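PDB 1YDO: HMG-CoA Lyase from Bacillus subtilis subsp. subtilis, which belongs to the HMGL-like family of TIM-barrel proteins and folds as a ring of parallel strands surrounded by helices. Local coordinates for residues F167-D178 with F199-H209; A183-E193 with A217-I227. All blocks are in the same frame, centred on the assembly; numbering follows the deposited sequence.

Contact 1: residues F167-D178 with F199-H209; sequences FEFGISELSLGD and FPANQIALHFH
Leu174 and Leu176 make four of the five backbone hydrogen bonds that join strand 174-177 to strand 204-207; Asp178 N makes the fifth, to His207 O. Leu174 N gives to Gln203 O at 3.0 Å and Leu174 O takes from Ala205 N; Leu176 N gives to Ala205 O, and Leu176 O takes from His207 N at 2.9 Å. Leu174 and Leu176 thus each bond the two residues flanking their partners, Ile204 and Leu206, the pattern of a parallel pair, and the short segments are twisted 30° against each other.

The apolar contacts fall on the face that carries Leu174, Leu176, Ile204 and Leu206. Leu176 CD1 rests 3.9 Å from Ile204 CG2, while its CB meets Leu206 CD2; helix 185-196 covers this face through Leu192 and Leu195. Ser175 and Ala205 occupy the other face, their CB atoms 4.0 Å apart. There Ser175 OG is bonded to Asp231, and Glu173, with CG anti to the backbone N and the chain extended beyond it, carries OE1 past Ala205 CB to a salt bridge with Lys10.

Ahead of the strands, Phe167 meets Phe199 and Gln203. The rings of Phe167 and Phe199 lie nearly parallel, at 24°, but are slid so far that they barely overlap, with CD2 of Phe167 near CD1 of Phe199. Gln203 O sits in the plane of the Phe167 ring, at its edge, and the Gln203 amide is turned 76° to that ring. A water donates to both Ile171 O and Gln203 OE1, at 2.7 Å from the latter, bridging the loop after helix 156-169 to the Gln203 side chain.

With helix 185-196 as the crossover between them, these neighbouring strands form a beta-alpha-beta unit of the TIM barrel.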
loop_
_atom_site.group_PDB
_atom_site.type_symbol
_atom_site.label_atom_id
_atom_site.label_comp_id
_atom_site.label_asym_id
_atom_site.label_seq_id
_atom_site.Cartn_x
_atom_site.Cartn_y
_atom_site.Cartn_z
ATOM N N PHE A 167 -14.383 -2.812 -27.407
ATOM C CA PHE A 167 -13.323 -3.110 -28.351
ATOM C C PHE A 167 -13.834 -3.171 -29.772
ATOM O O PHE A 167 -13.131 -2.789 -30.709
ATOM C CB PHE A 167 -12.629 -4.411 -27.968
ATOM C CG PHE A 167 -11.532 -4.221 -26.974
ATOM C CD1 PHE A 167 -10.423 -3.441 -27.295
ATOM C CD2 PHE A 167 -11.599 -4.810 -25.715
ATOM C CE1 PHE A 167 -9.397 -3.250 -26.381
ATOM C CE2 PHE A 167 -10.574 -4.624 -24.789
ATOM C CZ PHE A 167 -9.469 -3.842 -25.123
ATOM N N GLU A 168 -15.068 -3.638 -29.920
ATOM C CA GLU A 168 -15.706 -3.755 -31.230
ATOM C C GLU A 168 -15.863 -2.387 -31.907
ATOM O O GLU A 168 -15.848 -2.288 -33.134
ATOM C CB GLU A 168 -17.082 -4.421 -31.079
ATOM C CG GLU A 168 -17.790 -4.754 -32.398
ATOM C CD GLU A 168 -19.315 -4.734 -32.282
ATOM O OE1 GLU A 168 -19.870 -5.456 -31.415
ATOM O OE2 GLU A 168 -19.958 -3.989 -33.067
ATOM N N PHE A 169 -16.024 -1.337 -31.106
ATOM C CA PHE A 169 -16.176 0.019 -31.633
ATOM C C PHE A 169 -14.877 0.513 -32.288
ATOM O O PHE A 169 -14.913 1.306 -33.226
ATOM C CB PHE A 169 -16.581 0.986 -30.510
ATOM C CG PHE A 169 -17.950 0.725 -29.926
ATOM C CD1 PHE A 169 -18.349 1.362 -28.744
ATOM C CD2 PHE A 169 -18.842 -0.144 -30.548
ATOM C CE1 PHE A 169 -19.615 1.136 -28.187
ATOM C CE2 PHE A 169 -20.112 -0.377 -29.998
ATOM C CZ PHE A 169 -20.497 0.265 -28.814
ATOM N N GLY A 170 -13.735 0.050 -31.790
ATOM C CA GLY A 170 -12.473 0.476 -32.363
ATOM C C GLY A 170 -11.552 1.175 -31.383
ATOM O O GLY A 170 -10.520 1.731 -31.774
ATOM N N ILE A 171 -11.908 1.153 -30.103
ATOM C CA ILE A 171 -11.079 1.793 -29.089
ATOM C C ILE A 171 -9.695 1.168 -29.107
ATOM O O ILE A 171 -9.512 0.071 -29.618
ATOM C CB ILE A 171 -11.676 1.607 -27.694
ATOM C CG1 ILE A 171 -11.854 0.113 -27.416
ATOM C CG2 ILE A 171 -13.000 2.361 -27.586
ATOM C CD1 ILE A 171 -12.259 -0.196 -25.982
ATOM N N SER A 172 -8.719 1.855 -28.540
ATOM C CA SER A 172 -7.370 1.319 -28.547
ATOM C C SER A 172 -6.942 0.695 -27.219
ATOM O O SER A 172 -6.076 -0.186 -27.186
ATOM C CB SER A 172 -6.393 2.423 -28.941
ATOM O OG SER A 172 -6.805 3.033 -30.154
ATOM N N GLU A 173 -7.562 1.146 -26.131
ATOM C CA GLU A 173 -7.237 0.656 -24.800
ATOM C C GLU A 173 -8.441 0.724 -23.871
ATOM O O GLU A 173 -9.124 1.733 -23.804
ATOM C CB GLU A 173 -6.116 1.498 -24.221
ATOM C CG GLU A 173 -5.441 0.883 -23.042
ATOM C CD GLU A 173 -4.111 1.544 -22.761
ATOM O OE1 GLU A 173 -4.103 2.590 -22.086
ATOM O OE2 GLU A 173 -3.075 1.030 -23.237
ATOM N N LEU A 174 -8.692 -0.354 -23.147
ATOM C CA LEU A 174 -9.811 -0.371 -22.237
ATOM C C LEU A 174 -9.266 -0.325 -20.811
ATOM O O LEU A 174 -8.686 -1.290 -20.322
ATOM C CB LEU A 174 -10.626 -1.632 -22.457
ATOM C CG LEU A 174 -12.098 -1.607 -22.088
ATOM C CD1 LEU A 174 -12.642 -3.018 -22.199
ATOM C CD2 LEU A 174 -12.292 -1.096 -20.676
ATOM N N SER A 175 -9.455 0.801 -20.132
ATOM C CA SER A 175 -8.938 0.940 -18.778
ATOM C C SER A 175 -9.977 0.534 -17.762
ATOM O O SER A 175 -10.976 1.223 -17.578
ATOM C CB SER A 175 -8.482 2.383 -18.541
ATOM O OG SER A 175 -8.014 2.570 -17.231
ATOM N N LEU A 176 -9.730 -0.596 -17.104
ATOM C CA LEU A 176 -10.633 -1.133 -16.074
ATOM C C LEU A 176 -10.318 -0.490 -14.737
ATOM O O LEU A 176 -9.166 -0.436 -14.339
ATOM C CB LEU A 176 -10.437 -2.643 -15.945
ATOM C CG LEU A 176 -10.384 -3.377 -17.280
ATOM C CD1 LEU A 176 -10.005 -4.812 -17.029
ATOM C CD2 LEU A 176 -11.719 -3.270 -17.984
ATOM N N GLY A 177 -11.337 -0.028 -14.031
ATOM C CA GLY A 177 -11.062 0.606 -12.768
ATOM C C GLY A 177 -11.761 0.073 -11.536
ATOM O O GLY A 177 -12.825 -0.547 -11.599
ATOM N N ASP A 178 -11.131 0.335 -10.394
ATOM C CA ASP A 178 -11.640 -0.062 -9.092
ATOM C C ASP A 178 -12.189 1.197 -8.445
ATOM O O ASP A 178 -11.518 1.848 -7.654
ATOM C CB ASP A 178 -10.509 -0.621 -8.231
ATOM C CG ASP A 178 -11.004 -1.146 -6.891
ATOM O OD1 ASP A 178 -10.162 -1.456 -6.023
ATOM O OD2 ASP A 178 -12.240 -1.253 -6.715
ATOM N N PHE A 199 -9.200 -10.744 -24.782
ATOM C CA PHE A 199 -8.713 -9.502 -25.337
ATOM C C PHE A 199 -7.223 -9.472 -25.111
ATOM O O PHE A 199 -6.730 -10.054 -24.158
ATOM C CB PHE A 199 -9.363 -8.336 -24.608
ATOM C CG PHE A 199 -10.838 -8.511 -24.386
ATOM C CD1 PHE A 199 -11.754 -8.163 -25.373
ATOM C CD2 PHE A 199 -11.310 -9.043 -23.191
ATOM C CE1 PHE A 199 -13.125 -8.342 -25.174
ATOM C CE2 PHE A 199 -12.673 -9.226 -22.980
ATOM C CZ PHE A 199 -13.584 -8.873 -23.976
ATOM N N PRO A 200 -6.480 -8.795 -25.990
ATOM C CA PRO A 200 -5.020 -8.692 -25.867
ATOM C C PRO A 200 -4.597 -7.894 -24.632
ATOM O O PRO A 200 -5.064 -6.777 -24.416
ATOM C CB PRO A 200 -4.614 -8.011 -27.171
ATOM C CG PRO A 200 -5.808 -7.180 -27.498
ATOM C CD PRO A 200 -6.960 -8.088 -27.187
ATOM N N ALA A 201 -3.712 -8.468 -23.824
ATOM C CA ALA A 201 -3.248 -7.807 -22.609
ATOM C C ALA A 201 -2.668 -6.417 -22.861
ATOM O O ALA A 201 -2.751 -5.537 -22.007
ATOM C CB ALA A 201 -2.224 -8.676 -21.909
ATOM N N ASN A 202 -2.085 -6.215 -24.037
ATOM C CA ASN A 202 -1.502 -4.924 -24.370
ATOM C C ASN A 202 -2.538 -3.817 -24.467
ATOM O O ASN A 202 -2.219 -2.639 -24.312
ATOM C CB ASN A 202 -0.739 -5.007 -25.688
ATOM C CG ASN A 202 0.397 -6.001 -25.638
ATOM O OD1 ASN A 202 1.337 -5.921 -26.433
ATOM N ND2 ASN A 202 0.317 -6.954 -24.709
ATOM N N GLN A 203 -3.780 -4.183 -24.731
ATOM C CA GLN A 203 -4.820 -3.181 -24.845
ATOM C C GLN A 203 -5.681 -3.053 -23.590
ATOM O O GLN A 203 -6.812 -2.573 -23.644
ATOM C CB GLN A 203 -5.689 -3.476 -26.070
ATOM C CG GLN A 203 -4.974 -3.243 -27.382
ATOM C CD GLN A 203 -5.779 -3.703 -28.577
ATOM O OE1 GLN A 203 -6.926 -3.288 -28.776
ATOM N NE2 GLN A 203 -5.180 -4.571 -29.385
ATOM N N ILE A 204 -5.138 -3.467 -22.454
ATOM C CA ILE A 204 -5.872 -3.369 -21.208
ATOM C C ILE A 204 -5.069 -2.660 -20.124
ATOM O O ILE A 204 -3.944 -3.050 -19.811
ATOM C CB ILE A 204 -6.292 -4.759 -20.712
ATOM C CG1 ILE A 204 -7.387 -5.308 -21.616
ATOM C CG2 ILE A 204 -6.782 -4.678 -19.290
ATOM C CD1 ILE A 204 -7.733 -6.757 -21.349
ATOM N N ALA A 205 -5.653 -1.605 -19.560
ATOM C CA ALA A 205 -5.001 -0.838 -18.511
ATOM C C ALA A 205 -5.770 -0.978 -17.206
ATOM O O ALA A 205 -6.947 -1.350 -17.200
ATOM C CB ALA A 205 -4.925 0.605 -18.909
ATOM N N LEU A 206 -5.093 -0.672 -16.104
ATOM C CA LEU A 206 -5.718 -0.762 -14.805
ATOM C C LEU A 206 -5.664 0.536 -14.011
ATOM O O LEU A 206 -4.624 1.176 -13.911
ATOM C CB LEU A 206 -5.096 -1.896 -13.999
ATOM C CG LEU A 206 -5.528 -3.275 -14.457
ATOM C CD1 LEU A 206 -4.838 -4.311 -13.593
ATOM C CD2 LEU A 206 -7.034 -3.430 -14.366
ATOM N N HIS A 207 -6.810 0.920 -13.460
ATOM C CA HIS A 207 -6.913 2.119 -12.667
ATOM C C HIS A 207 -7.353 1.689 -11.268
ATOM O O HIS A 207 -8.539 1.518 -11.023
ATOM C CB HIS A 207 -7.949 3.052 -13.282
ATOM C CG HIS A 207 -7.923 4.450 -12.715
ATOM N ND1 HIS A 207 -8.763 5.446 -13.156
ATOM C CD2 HIS A 207 -7.148 5.009 -11.752
ATOM C CE1 HIS A 207 -8.509 6.568 -12.490
ATOM N NE2 HIS A 207 -7.537 6.331 -11.635
ATOM N N PHE A 208 -6.400 1.489 -10.363
ATOM C CA PHE A 208 -6.729 1.091 -9.006
ATOM C C PHE A 208 -6.840 2.271 -8.038
ATOM O O PHE A 208 -6.148 3.287 -8.179
ATOM C CB PHE A 208 -5.677 0.125 -8.473
ATOM C CG PHE A 208 -5.720 -1.224 -9.114
ATOM C CD1 PHE A 208 -6.867 -2.014 -9.036
ATOM C CD2 PHE A 208 -4.616 -1.706 -9.810
ATOM C CE1 PHE A 208 -6.918 -3.264 -9.647
ATOM C CE2 PHE A 208 -4.648 -2.949 -10.425
ATOM C CZ PHE A 208 -5.804 -3.735 -10.344
ATOM N N HIS A 209 -7.712 2.128 -7.045
ATOM C CA HIS A 209 -7.895 3.151 -6.012
ATOM C C HIS A 209 -7.460 2.524 -4.689
ATOM O O HIS A 209 -8.072 1.556 -4.247
ATOM C CB HIS A 209 -9.369 3.570 -5.930
ATOM C CG HIS A 209 -9.769 4.590 -6.950
ATOM N ND1 HIS A 209 -11.066 5.005 -7.114
ATOM C CD2 HIS A 209 -9.029 5.273 -7.859
ATOM C CE1 HIS A 209 -11.119 5.905 -8.088
ATOM N NE2 HIS A 209 -9.898 6.082 -8.552
HETATM O O HOH W 1 -9.212 -2.782 -30.197
#

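Contact 2: residues A183-E193 with A217-I227; sequences ANPAQVETVLE and ANMVTALQMGI
Asn218 of helix 215-225 reaches Val188 and the 183-185 corner at the start of helix 185-196, its CB 3.8 Å from Val188 CG1. CG is set anti to the carbonyl carbon (chi1 -63°), which carries the amide across to that corner, and there it divides into two branches. ND2 donates to Ala183 O at 3.0 Å, with an N-H...O angle of 149°; the nitrogen stands well above the carbonyl plane, away from the lone-pair directions. Ala183 O also takes a bond from Thr214 OG1, so two donors grip this buried carbonyl. The other branch ends in OD1, which lies over the Asn184-Pro185 peptide link, near Pro185 N and CD, with no hydrogen there to share; the Asn218 and Pro185 side chains cross at about a right angle.

Helices 185-196 and 215-225 are successive outer helices of the TIM barrel, running in roughly the same direction. Their short segments cross at -29°, with the axes 8.5 Å apart at closest approach. One turn beyond Asn218, Thr221 presses its CB and CG2 on Val188 CG2.

Further along, Leu192 and Ile227 reach toward each other tip to tip, both CD atoms of Leu192 meeting CD1 of Ile227. Leu192 CD1 also touches Ala222 CB at 3.8 Å, on the side where Leu206 of strand 204-207 lies beneath both residues. Selenomethionine Met225 bends at chi2 and chi3, which lays SE 3.9 Å from Glu189 CG and brings CE to Glu193 OE1. The second subunit adds to this: its Val220 packs on Pro185, and its Gln224 is hydrogen-bonded to Gln224 of this chain.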
loop_
_atom_site.group_PDB
_atom_site.type_symbol
_atom_site.label_atom_id
_atom_site.label_comp_id
_atom_site.label_asym_id
_atom_site.label_seq_id
_atom_site.Cartn_x
_atom_site.Cartn_y
_atom_site.Cartn_z
ATOM N N ALA A 183 -10.901 -4.038 -4.256
ATOM C CA ALA A 183 -10.393 -5.151 -5.052
ATOM C C ALA A 183 -9.206 -5.746 -4.320
ATOM O O ALA A 183 -8.446 -5.025 -3.681
ATOM C CB ALA A 183 -9.964 -4.664 -6.426
ATOM N N ASN A 184 -9.058 -7.061 -4.402
ATOM C CA ASN A 184 -7.948 -7.748 -3.755
ATOM C C ASN A 184 -7.206 -8.550 -4.813
ATOM O O ASN A 184 -7.773 -8.894 -5.852
ATOM C CB ASN A 184 -8.449 -8.701 -2.677
ATOM C CG ASN A 184 -9.494 -9.630 -3.192
ATOM O OD1 ASN A 184 -10.680 -9.324 -3.125
ATOM N ND2 ASN A 184 -9.069 -10.764 -3.741
ATOM N N PRO A 185 -5.927 -8.866 -4.556
ATOM C CA PRO A 185 -5.084 -9.626 -5.479
ATOM C C PRO A 185 -5.739 -10.893 -5.965
ATOM O O PRO A 185 -5.427 -11.401 -7.035
ATOM C CB PRO A 185 -3.832 -9.905 -4.656
ATOM C CG PRO A 185 -3.766 -8.708 -3.751
ATOM C CD PRO A 185 -5.197 -8.558 -3.317
ATOM N N ALA A 186 -6.657 -11.416 -5.177
ATOM C CA ALA A 186 -7.321 -12.641 -5.586
ATOM C C ALA A 186 -8.370 -12.314 -6.641
ATOM O O ALA A 186 -8.499 -13.021 -7.634
ATOM C CB ALA A 186 -7.970 -13.312 -4.391
ATOM N N GLN A 187 -9.107 -11.232 -6.422
ATOM C CA GLN A 187 -10.144 -10.812 -7.343
ATOM C C GLN A 187 -9.564 -10.342 -8.672
ATOM O O GLN A 187 -10.075 -10.665 -9.745
ATOM C CB GLN A 187 -10.950 -9.684 -6.711
ATOM C CG GLN A 187 -12.343 -9.504 -7.266
ATOM C CD GLN A 187 -13.005 -8.240 -6.740
ATOM O OE1 GLN A 187 -12.873 -7.903 -5.559
ATOM N NE2 GLN A 187 -13.729 -7.534 -7.614
ATOM N N VAL A 188 -8.496 -9.565 -8.608
ATOM C CA VAL A 188 -7.891 -9.070 -9.840
ATOM C C VAL A 188 -7.310 -10.218 -10.657
ATOM O O VAL A 188 -7.103 -10.100 -11.868
ATOM C CB VAL A 188 -6.754 -8.025 -9.571
ATOM C CG1 VAL A 188 -7.267 -6.927 -8.676
ATOM C CG2 VAL A 188 -5.541 -8.700 -8.958
ATOM N N GLU A 189 -7.049 -11.333 -9.998
ATOM C CA GLU A 189 -6.481 -12.461 -10.704
ATOM C C GLU A 189 -7.546 -13.226 -11.460
ATOM O O GLU A 189 -7.360 -13.557 -12.624
ATOM C CB GLU A 189 -5.775 -13.382 -9.721
ATOM C CG GLU A 189 -4.881 -14.413 -10.362
ATOM C CD GLU A 189 -4.253 -15.325 -9.324
ATOM O OE1 GLU A 189 -3.595 -14.814 -8.383
ATOM O OE2 GLU A 189 -4.425 -16.557 -9.448
ATOM N N THR A 190 -8.670 -13.500 -10.807
ATOM C CA THR A 190 -9.742 -14.232 -11.467
ATOM C C THR A 190 -10.333 -13.346 -12.549
ATOM O O THR A 190 -10.669 -13.818 -13.628
ATOM C CB THR A 190 -10.862 -14.659 -10.482
ATOM O OG1 THR A 190 -11.643 -13.521 -10.120
ATOM C CG2 THR A 190 -10.261 -15.263 -9.223
ATOM N N VAL A 191 -10.451 -12.056 -12.264
ATOM C CA VAL A 191 -11.009 -11.138 -13.238
ATOM C C VAL A 191 -10.125 -11.047 -14.462
ATOM O O VAL A 191 -10.587 -11.273 -15.579
ATOM C CB VAL A 191 -11.188 -9.737 -12.657
ATOM C CG1 VAL A 191 -11.479 -8.750 -13.774
ATOM C CG2 VAL A 191 -12.323 -9.738 -11.653
ATOM N N LEU A 192 -8.856 -10.706 -14.262
ATOM C CA LEU A 192 -7.933 -10.608 -15.390
ATOM C C LEU A 192 -7.774 -11.944 -16.111
ATOM O O LEU A 192 -7.434 -11.994 -17.286
ATOM C CB LEU A 192 -6.566 -10.099 -14.931
ATOM C CG LEU A 192 -6.518 -8.620 -14.586
ATOM C CD1 LEU A 192 -5.140 -8.273 -14.081
ATOM C CD2 LEU A 192 -6.867 -7.793 -15.803
ATOM N N GLU A 193 -8.032 -13.025 -15.396
ATOM C CA GLU A 193 -7.932 -14.354 -15.970
ATOM C C GLU A 193 -9.011 -14.524 -17.031
ATOM O O GLU A 193 -8.744 -15.032 -18.113
ATOM C CB GLU A 193 -8.140 -15.404 -14.885
ATOM C CG GLU A 193 -7.755 -16.821 -15.270
ATOM C CD GLU A 193 -6.252 -17.067 -15.164
ATOM O OE1 GLU A 193 -5.521 -16.770 -16.145
ATOM O OE2 GLU A 193 -5.798 -17.548 -14.088
ATOM N N ALA A 217 -0.640 -3.691 -4.219
ATOM C CA ALA A 217 -0.769 -5.137 -4.065
ATOM C C ALA A 217 -1.483 -5.705 -5.273
ATOM O O ALA A 217 -1.056 -6.688 -5.867
ATOM C CB ALA A 217 -1.544 -5.457 -2.815
ATOM N N ASN A 218 -2.591 -5.089 -5.629
ATOM C CA ASN A 218 -3.319 -5.540 -6.790
ATOM C C ASN A 218 -2.455 -5.357 -8.020
ATOM O O ASN A 218 -2.516 -6.135 -8.961
ATOM C CB ASN A 218 -4.623 -4.754 -6.949
ATOM C CG ASN A 218 -5.569 -4.962 -5.784
ATOM O OD1 ASN A 218 -5.708 -6.077 -5.283
ATOM N ND2 ASN A 218 -6.229 -3.896 -5.354
HETATM N N MSE A 219 -1.626 -4.332 -8.017
HETATM C CA MSE A 219 -0.785 -4.089 -9.171
HETATM C C MSE A 219 0.197 -5.223 -9.407
HETATM O O MSE A 219 0.456 -5.596 -10.548
HETATM C CB MSE A 219 -0.025 -2.812 -8.973
HETATM C CG MSE A 219 0.398 -2.213 -10.248
HETATM SE SE MSE A 219 0.731 -0.393 -9.844
HETATM C CE MSE A 219 -1.079 0.191 -9.386
ATOM N N VAL A 220 0.750 -5.761 -8.326
ATOM C CA VAL A 220 1.693 -6.847 -8.457
ATOM C C VAL A 220 1.019 -8.025 -9.132
ATOM O O VAL A 220 1.560 -8.597 -10.076
ATOM C CB VAL A 220 2.242 -7.283 -7.093
ATOM C CG1 VAL A 220 3.033 -8.576 -7.244
ATOM C CG2 VAL A 220 3.132 -6.189 -6.525
ATOM N N THR A 221 -0.167 -8.385 -8.652
ATOM C CA THR A 221 -0.918 -9.492 -9.241
ATOM C C THR A 221 -1.116 -9.234 -10.738
ATOM O O THR A 221 -0.923 -10.125 -11.557
ATOM C CB THR A 221 -2.288 -9.641 -8.570
ATOM O OG1 THR A 221 -2.101 -9.889 -7.176
ATOM C CG2 THR A 221 -3.061 -10.800 -9.180
ATOM N N ALA A 222 -1.505 -8.010 -11.082
ATOM C CA ALA A 222 -1.696 -7.649 -12.470
ATOM C C ALA A 222 -0.369 -7.763 -13.232
ATOM O O ALA A 222 -0.315 -8.334 -14.319
ATOM C CB ALA A 222 -2.250 -6.239 -12.579
ATOM N N LEU A 223 0.706 -7.224 -12.671
ATOM C CA LEU A 223 1.993 -7.311 -13.337
ATOM C C LEU A 223 2.317 -8.755 -13.672
ATOM O O LEU A 223 2.980 -9.040 -14.672
ATOM C CB LEU A 223 3.097 -6.742 -12.456
ATOM C CG LEU A 223 3.304 -5.245 -12.569
ATOM C CD1 LEU A 223 4.216 -4.811 -11.455
ATOM C CD2 LEU A 223 3.884 -4.886 -13.922
ATOM N N GLN A 224 1.844 -9.663 -12.832
ATOM C CA GLN A 224 2.077 -11.082 -13.033
ATOM C C GLN A 224 1.186 -11.670 -14.114
ATOM O O GLN A 224 1.561 -12.642 -14.761
ATOM C CB GLN A 224 1.835 -11.838 -11.739
ATOM C CG GLN A 224 2.895 -11.661 -10.678
ATOM C CD GLN A 224 2.553 -12.430 -9.405
ATOM O OE1 GLN A 224 3.361 -12.517 -8.477
ATOM N NE2 GLN A 224 1.345 -12.990 -9.359
HETATM N N MSE A 225 0.007 -11.092 -14.303
HETATM C CA MSE A 225 -0.909 -11.581 -15.313
HETATM C C MSE A 225 -0.522 -11.111 -16.703
HETATM O O MSE A 225 -0.915 -11.730 -17.686
HETATM C CB MSE A 225 -2.336 -11.123 -15.015
HETATM C CG MSE A 225 -2.920 -11.660 -13.708
HETATM SE SE MSE A 225 -3.008 -13.613 -13.672
HETATM C CE MSE A 225 -3.912 -13.827 -15.389
ATOM N N GLY A 226 0.217 -10.002 -16.785
ATOM C CA GLY A 226 0.635 -9.475 -18.079
ATOM C C GLY A 226 0.318 -8.012 -18.374
ATOM O O GLY A 226 0.905 -7.415 -19.276
ATOM N N ILE A 227 -0.617 -7.429 -17.634
ATOM C CA ILE A 227 -0.968 -6.026 -17.847
ATOM C C ILE A 227 0.309 -5.200 -17.706
ATOM O O ILE A 227 1.135 -5.484 -16.843
ATOM C CB ILE A 227 -2.012 -5.537 -16.797
ATOM C CG1 ILE A 227 -3.415 -6.015 -17.160
ATOM C CG2 ILE A 227 -2.020 -4.038 -16.736
ATOM C CD1 ILE A 227 -3.626 -7.463 -16.978
#

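Contact 1 lies mainly in the barrel wall, with the end of helix 156-169 beside it, and contact 2 in the layer of helices outside the wall; their centres are 14 Å apart. Along the chain the segments alternate: 167-178, then 183-193, then 199-209, then 217-227, so that strand 174-177, helix 185-196, strand 204-207 and helix 215-225 follow one another as two successive strand-helix steps. The layers touch directly: Leu206 CD1 lies 3.4 Å from Ala222 CB, and Phe208 CZ packs on Asn218 CB. Contact 1 pairs the strands of these steps and contact 2 pairs their helices, making one sector of the TIM barrel whose outer side meets the second subunit.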